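Local coordinates for protein monosaccharide-transporting ATPase (Actinobacillus succinogenes, PDB 5DTE) that probably serves as the periplasmic solute-binding protein of a sugar ABC transporter and binds beta-D-allopyranose in its pocket, at residues D68-L73 with S95-P100; P27-L32 with E281-Q286. One frame throughout, in Å; residues are numbered along the deposited sequence.

Both contacts belong to the domain built round the six-stranded parallel sheet, and both are made by apolar groups with no hydrogen bond across them. Interaction 2 is the buried one: strand 28-33 of the sheet meets helix 272-287 through Ile29, Ala283 and Leu284. Interaction 1 is only partly buried. It joins the start of helix 70-82 to the turn that leads into helix 99-105, and an aromatic ring does most of the work. The two meet at Leu73, whose CD1 lies 4.1 Å from CB of Leu32. Helix 70-82 covers strand 28-33 through Leu73, Val77 and Met80 on Leu32, and its start also takes part in interaction 1.

Interaction 1 of 2, residues D68-L73 with S95-P100; sequences DSTEQL and SIAFIP
The backbones of Thr70 and Ala97 make the nearest approach, with their CA atoms 7.4 Å apart, where the first turn of helix 70-82 faces a type I beta turn from Ile96 to Ile99. Thr70 meets this turn with its methyl. CG2 stands anti to the backbone N and lies 3.4 Å from Ala97 CB. The same methyl comes obliquely to the Phe98 ring, at 3.9 Å from CE1. Leu73 lies one helical turn further on and meets the far end of the ring. Its CB sits at the ring edge, close to the ring plane, 3.5 Å from Phe98 CZ. Leu73 CG reaches CZ and CE2 of the same ring, and CD2 also lies near CZ. The side chains of Leu73 and Phe98 cross at about a right angle. With chi1 at -73°, Phe98 CG points anti to its own carbonyl carbon, and the ring extends from the turn to the helix. The turn is closed by Ile99 N to Ile96 O, and Asp94 OD2 accepts bonds from the N atoms of Ile96 and Ala97. Thr70 is split between two tasks: its methyl packs on Ala97 and Phe98, and its hydroxyl makes a weak hydrogen bond to the loop at Asn93 O. Across the two segments the contact is wholly apolar, so it depends on shape and on burial of the Phe98 ring.

Interaction 2 of 2, residues P27-L32 with E281-Q286; sequences PQIALL and EHALKQ
Ile29 on strand 28-33 reaches across to Ala283 on helix 272-287, and their CA atoms, 8.3 Å apart, are the nearest pair. The Ile29 side chain can be followed outward. CB leaves the strand on the side facing the helix. There it branches. CG2 stands anti to the backbone N and makes no close contact with the helix segment. CG1 stands anti to the carbonyl carbon, with chi1 at -69°, and heads for the helix. The chain stays extended at the next bond, chi2 -159°, which carries CD1 to the helix surface. This end methyl does the touching. It lies 3.8 Å from Ala283 CB, methyl against methyl. The second partner is looser: Leu284 CD2 is 4.4 Å from Ile29 CD1. The Leu284 CB does not point straight at the strand, but its branch end comes nearer and lies beside the Ile29 methyl. Ala283 also touches Ala87 on the neighbouring strand 87-90, and Ile29 touches Ala87 too, so the helix packs on two adjacent strands. Helix 70-82 covers strand 28-33 as well, through Ala30 and Leu32, whereas Ile29 faces helix 272-287. Alternate residues of the strand thus serve helices on the two faces of the sheet. Such a parallel sheet flanked by helices is the three-layer alpha/beta/alpha architecture of a periplasmic binding protein lobe, here with a helix from late in the chain, 272-287, packed on strand 28-33 near its start.

Interaction 1 of 2, residues D68-L73 with S95-P100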
loop_
_atom_site.group_PDB
_atom_site.type_symbol
_atom_site.label_atom_id
_atom_site.label_comp_id
_atom_site.label_asym_id
_atom_site.label_seq_id
_atom_site.Cartn_x
_atom_site.Cartn_y
_atom_site.Cartn_z
ATOM N N ASP A 68 -13.279 -2.251 3.669
ATOM C CA ASP A 68 -13.785 -0.873 3.649
ATOM C C ASP A 68 -14.658 -0.467 4.846
ATOM O O ASP A 68 -15.099 0.674 4.916
ATOM C CB ASP A 68 -14.566 -0.613 2.350
ATOM C CG ASP A 68 -15.609 -1.671 2.067
ATOM O OD1 ASP A 68 -15.840 -2.529 2.936
ATOM O OD2 ASP A 68 -16.213 -1.638 0.976
ATOM N N SER A 69 -14.903 -1.362 5.797
ATOM C CA SER A 69 -15.689 -0.940 6.949
ATOM C C SER A 69 -14.817 -0.172 7.910
ATOM O O SER A 69 -14.053 -0.757 8.682
ATOM C CB SER A 69 -16.343 -2.108 7.676
ATOM O OG SER A 69 -17.325 -1.604 8.571
ATOM N N THR A 70 -14.939 1.149 7.837
ATOM C CA THR A 70 -14.234 2.058 8.723
ATOM C C THR A 70 -14.678 1.934 10.177
ATOM O O THR A 70 -13.848 1.858 11.066
ATOM C CB THR A 70 -14.440 3.515 8.281
ATOM O OG1 THR A 70 -13.800 3.737 7.014
ATOM C CG2 THR A 70 -13.885 4.476 9.333
ATOM N N GLU A 71 -15.989 1.924 10.406
ATOM C CA GLU A 71 -16.558 1.963 11.756
ATOM C C GLU A 71 -16.040 0.847 12.620
ATOM O O GLU A 71 -15.629 1.070 13.759
ATOM C CB GLU A 71 -18.090 1.882 11.712
ATOM C CG GLU A 71 -18.783 3.179 11.323
ATOM C CD GLU A 71 -18.663 3.517 9.837
ATOM O OE1 GLU A 71 -18.114 2.694 9.069
ATOM O OE2 GLU A 71 -19.135 4.608 9.435
ATOM N N GLN A 72 -16.077 -0.358 12.065
ATOM C CA GLN A 72 -15.674 -1.565 12.777
ATOM C C GLN A 72 -14.214 -1.523 13.222
ATOM O O GLN A 72 -13.871 -2.046 14.288
ATOM C CB GLN A 72 -15.915 -2.785 11.893
ATOM C CG GLN A 72 -15.318 -4.067 12.417
ATOM C CD GLN A 72 -15.475 -5.179 11.425
ATOM O OE1 GLN A 72 -14.941 -6.277 11.606
ATOM N NE2 GLN A 72 -16.209 -4.900 10.347
ATOM N N LEU A 73 -13.363 -0.896 12.411
ATOM C CA LEU A 73 -11.945 -0.784 12.738
ATOM C C LEU A 73 -11.708 0.173 13.901
ATOM O O LEU A 73 -10.905 -0.113 14.797
ATOM C CB LEU A 73 -11.139 -0.332 11.528
ATOM C CG LEU A 73 -9.625 -0.457 11.768
ATOM C CD1 LEU A 73 -9.268 -1.755 12.518
ATOM C CD2 LEU A 73 -8.845 -0.360 10.464
ATOM N N SER A 95 -8.915 8.575 6.305
ATOM C CA SER A 95 -7.879 9.492 6.776
ATOM C C SER A 95 -8.380 10.356 7.934
ATOM O O SER A 95 -7.592 10.894 8.728
ATOM C CB SER A 95 -7.377 10.371 5.624
ATOM O OG SER A 95 -8.455 10.910 4.873
ATOM N N ILE A 96 -9.700 10.455 8.046
ATOM C CA ILE A 96 -10.311 11.401 8.962
ATOM C C ILE A 96 -11.072 10.734 10.105
ATOM O O ILE A 96 -10.995 11.174 11.252
ATOM C CB ILE A 96 -11.232 12.331 8.180
ATOM C CG1 ILE A 96 -10.379 13.134 7.202
ATOM C CG2 ILE A 96 -12.041 13.222 9.119
ATOM C CD1 ILE A 96 -11.090 14.268 6.535
ATOM N N ALA A 97 -11.775 9.652 9.789
ATOM C CA ALA A 97 -12.610 8.941 10.758
ATOM C C ALA A 97 -11.892 8.533 12.036
ATOM O O ALA A 97 -12.505 8.489 13.099
ATOM C CB ALA A 97 -13.202 7.722 10.111
ATOM N N PHE A 98 -10.600 8.235 11.931
ATOM C CA PHE A 98 -9.826 7.753 13.080
ATOM C C PHE A 98 -9.233 8.837 13.981
ATOM O O PHE A 98 -8.587 8.529 14.975
ATOM C CB PHE A 98 -8.695 6.842 12.598
ATOM C CG PHE A 98 -9.173 5.503 12.121
ATOM C CD1 PHE A 98 -9.659 5.349 10.834
ATOM C CD2 PHE A 98 -9.154 4.403 12.967
ATOM C CE1 PHE A 98 -10.109 4.128 10.395
ATOM C CE2 PHE A 98 -9.601 3.178 12.536
ATOM C CZ PHE A 98 -10.079 3.037 11.243
ATOM N N ILE A 99 -9.445 10.101 13.652
ATOM C CA ILE A 99 -8.893 11.164 14.481
ATOM C C ILE A 99 -9.474 11.196 15.912
ATOM O O ILE A 99 -8.712 11.288 16.868
ATOM C CB ILE A 99 -9.077 12.535 13.801
ATOM C CG1 ILE A 99 -8.087 12.667 12.653
ATOM C CG2 ILE A 99 -8.891 13.676 14.787
ATOM C CD1 ILE A 99 -8.207 13.978 11.945
ATOM N N PRO A 100 -10.811 11.107 16.077
ATOM C CA PRO A 100 -11.286 11.112 17.465
ATOM C C PRO A 100 -10.784 9.909 18.237
ATOM O O PRO A 100 -10.608 9.988 19.454
ATOM C CB PRO A 100 -12.804 11.064 17.320
ATOM C CG PRO A 100 -13.064 11.606 15.966
ATOM C CD PRO A 100 -11.937 11.102 15.128
#

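Interaction 2 of 2, residues P27-L32 with E281-Q286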
loop_
_atom_site.group_PDB
_atom_site.type_symbol
_atom_site.label_atom_id
_atom_site.label_comp_id
_atom_site.label_asym_id
_atom_site.label_seq_id
_atom_site.Cartn_x
_atom_site.Cartn_y
_atom_site.Cartn_z
ATOM N N PRO A 27 5.553 -6.302 27.564
ATOM C CA PRO A 27 4.651 -5.292 27.002
ATOM C C PRO A 27 3.704 -5.877 25.970
ATOM O O PRO A 27 4.129 -6.699 25.162
ATOM C CB PRO A 27 5.604 -4.286 26.348
ATOM C CG PRO A 27 6.938 -4.564 26.921
ATOM C CD PRO A 27 6.954 -6.027 27.211
ATOM N N GLN A 28 2.448 -5.441 26.001
ATOM C CA GLN A 28 1.374 -6.011 25.183
ATOM C C GLN A 28 0.886 -5.012 24.130
ATOM O O GLN A 28 0.271 -4.001 24.476
ATOM C CB GLN A 28 0.220 -6.454 26.092
ATOM C CG GLN A 28 -1.064 -6.795 25.374
ATOM C CD GLN A 28 -2.135 -7.323 26.312
ATOM O OE1 GLN A 28 -3.154 -6.673 26.556
ATOM N NE2 GLN A 28 -1.905 -8.510 26.844
ATOM N N ILE A 29 1.184 -5.286 22.855
ATOM C CA ILE A 29 0.952 -4.328 21.760
ATOM C C ILE A 29 -0.101 -4.824 20.777
ATOM O O ILE A 29 -0.086 -5.983 20.405
ATOM C CB ILE A 29 2.252 -4.036 20.975
ATOM C CG1 ILE A 29 3.224 -3.235 21.850
ATOM C CG2 ILE A 29 1.940 -3.274 19.688
ATOM C CD1 ILE A 29 4.285 -2.481 21.090
ATOM N N ALA A 30 -1.023 -3.956 20.364
ATOM C CA ALA A 30 -2.057 -4.383 19.437
ATOM C C ALA A 30 -1.707 -3.947 18.018
ATOM O O ALA A 30 -1.209 -2.842 17.793
ATOM C CB ALA A 30 -3.427 -3.843 19.853
ATOM N N LEU A 31 -1.950 -4.849 17.070
ATOM C CA LEU A 31 -1.838 -4.556 15.655
ATOM C C LEU A 31 -3.228 -4.682 15.039
ATOM O O LEU A 31 -3.820 -5.755 15.048
ATOM C CB LEU A 31 -0.855 -5.506 14.982
ATOM C CG LEU A 31 -0.718 -5.311 13.477
ATOM C CD1 LEU A 31 -0.237 -3.896 13.200
ATOM C CD2 LEU A 31 0.232 -6.341 12.858
ATOM N N LEU A 32 -3.761 -3.585 14.524
ATOM C CA LEU A 32 -5.142 -3.582 14.060
ATOM C C LEU A 32 -5.213 -3.286 12.579
ATOM O O LEU A 32 -4.899 -2.184 12.135
ATOM C CB LEU A 32 -5.964 -2.570 14.852
ATOM C CG LEU A 32 -6.000 -2.932 16.336
ATOM C CD1 LEU A 32 -6.753 -1.892 17.128
ATOM C CD2 LEU A 32 -6.619 -4.302 16.523
ATOM N N GLU A 281 9.027 -0.647 16.601
ATOM C CA GLU A 281 10.196 -0.007 17.192
ATOM C C GLU A 281 9.804 1.382 17.720
ATOM O O GLU A 281 10.341 1.859 18.731
ATOM C CB GLU A 281 11.339 0.088 16.175
ATOM C CG GLU A 281 12.422 -1.011 16.303
ATOM C CD GLU A 281 13.537 -0.657 17.307
ATOM O OE1 GLU A 281 13.566 0.500 17.798
ATOM O OE2 GLU A 281 14.390 -1.536 17.592
ATOM N N HIS A 282 8.836 1.998 17.041
ATOM C CA HIS A 282 8.388 3.349 17.346
ATOM C C HIS A 282 7.430 3.371 18.519
ATOM O O HIS A 282 7.414 4.321 19.298
ATOM C CB HIS A 282 7.717 3.979 16.123
ATOM C CG HIS A 282 8.665 4.695 15.217
ATOM N ND1 HIS A 282 8.239 5.595 14.250
ATOM C CD2 HIS A 282 10.014 4.660 15.118
ATOM C CE1 HIS A 282 9.283 6.075 13.612
ATOM N NE2 HIS A 282 10.378 5.524 14.114
ATOM N N ALA A 283 6.615 2.332 18.631
ATOM C CA ALA A 283 5.733 2.188 19.784
ATOM C C ALA A 283 6.565 2.089 21.061
ATOM O O ALA A 283 6.319 2.810 22.026
ATOM C CB ALA A 283 4.829 0.956 19.623
ATOM N N LEU A 284 7.565 1.204 21.028
ATOM C CA LEU A 284 8.444 0.913 22.157
ATOM C C LEU A 284 9.163 2.140 22.668
ATOM O O LEU A 284 9.345 2.295 23.880
ATOM C CB LEU A 284 9.478 -0.149 21.771
ATOM C CG LEU A 284 8.891 -1.537 21.537
ATOM C CD1 LEU A 284 9.939 -2.481 20.983
ATOM C CD2 LEU A 284 8.288 -2.078 22.817
ATOM N N LYS A 285 9.588 2.997 21.740
ATOM C CA LYS A 285 10.263 4.235 22.107
ATOM C C LYS A 285 9.287 5.109 22.861
ATOM O O LYS A 285 9.590 5.593 23.942
ATOM C CB LYS A 285 10.810 4.967 20.882
ATOM C CG LYS A 285 12.198 4.499 20.411
ATOM C CD LYS A 285 12.719 5.385 19.256
ATOM C CE LYS A 285 13.859 4.739 18.466
ATOM N NZ LYS A 285 13.708 5.079 17.009
ATOM N N GLN A 286 8.097 5.271 22.301
ATOM C CA GLN A 286 7.055 6.054 22.939
ATOM C C GLN A 286 6.537 5.442 24.254
ATOM O O GLN A 286 5.963 6.150 25.076
ATOM C CB GLN A 286 5.899 6.261 21.970
ATOM C CG GLN A 286 6.014 7.541 21.154
ATOM C CD GLN A 286 4.672 8.090 20.734
ATOM O OE1 GLN A 286 3.733 7.341 20.428
ATOM N NE2 GLN A 286 4.563 9.410 20.733
#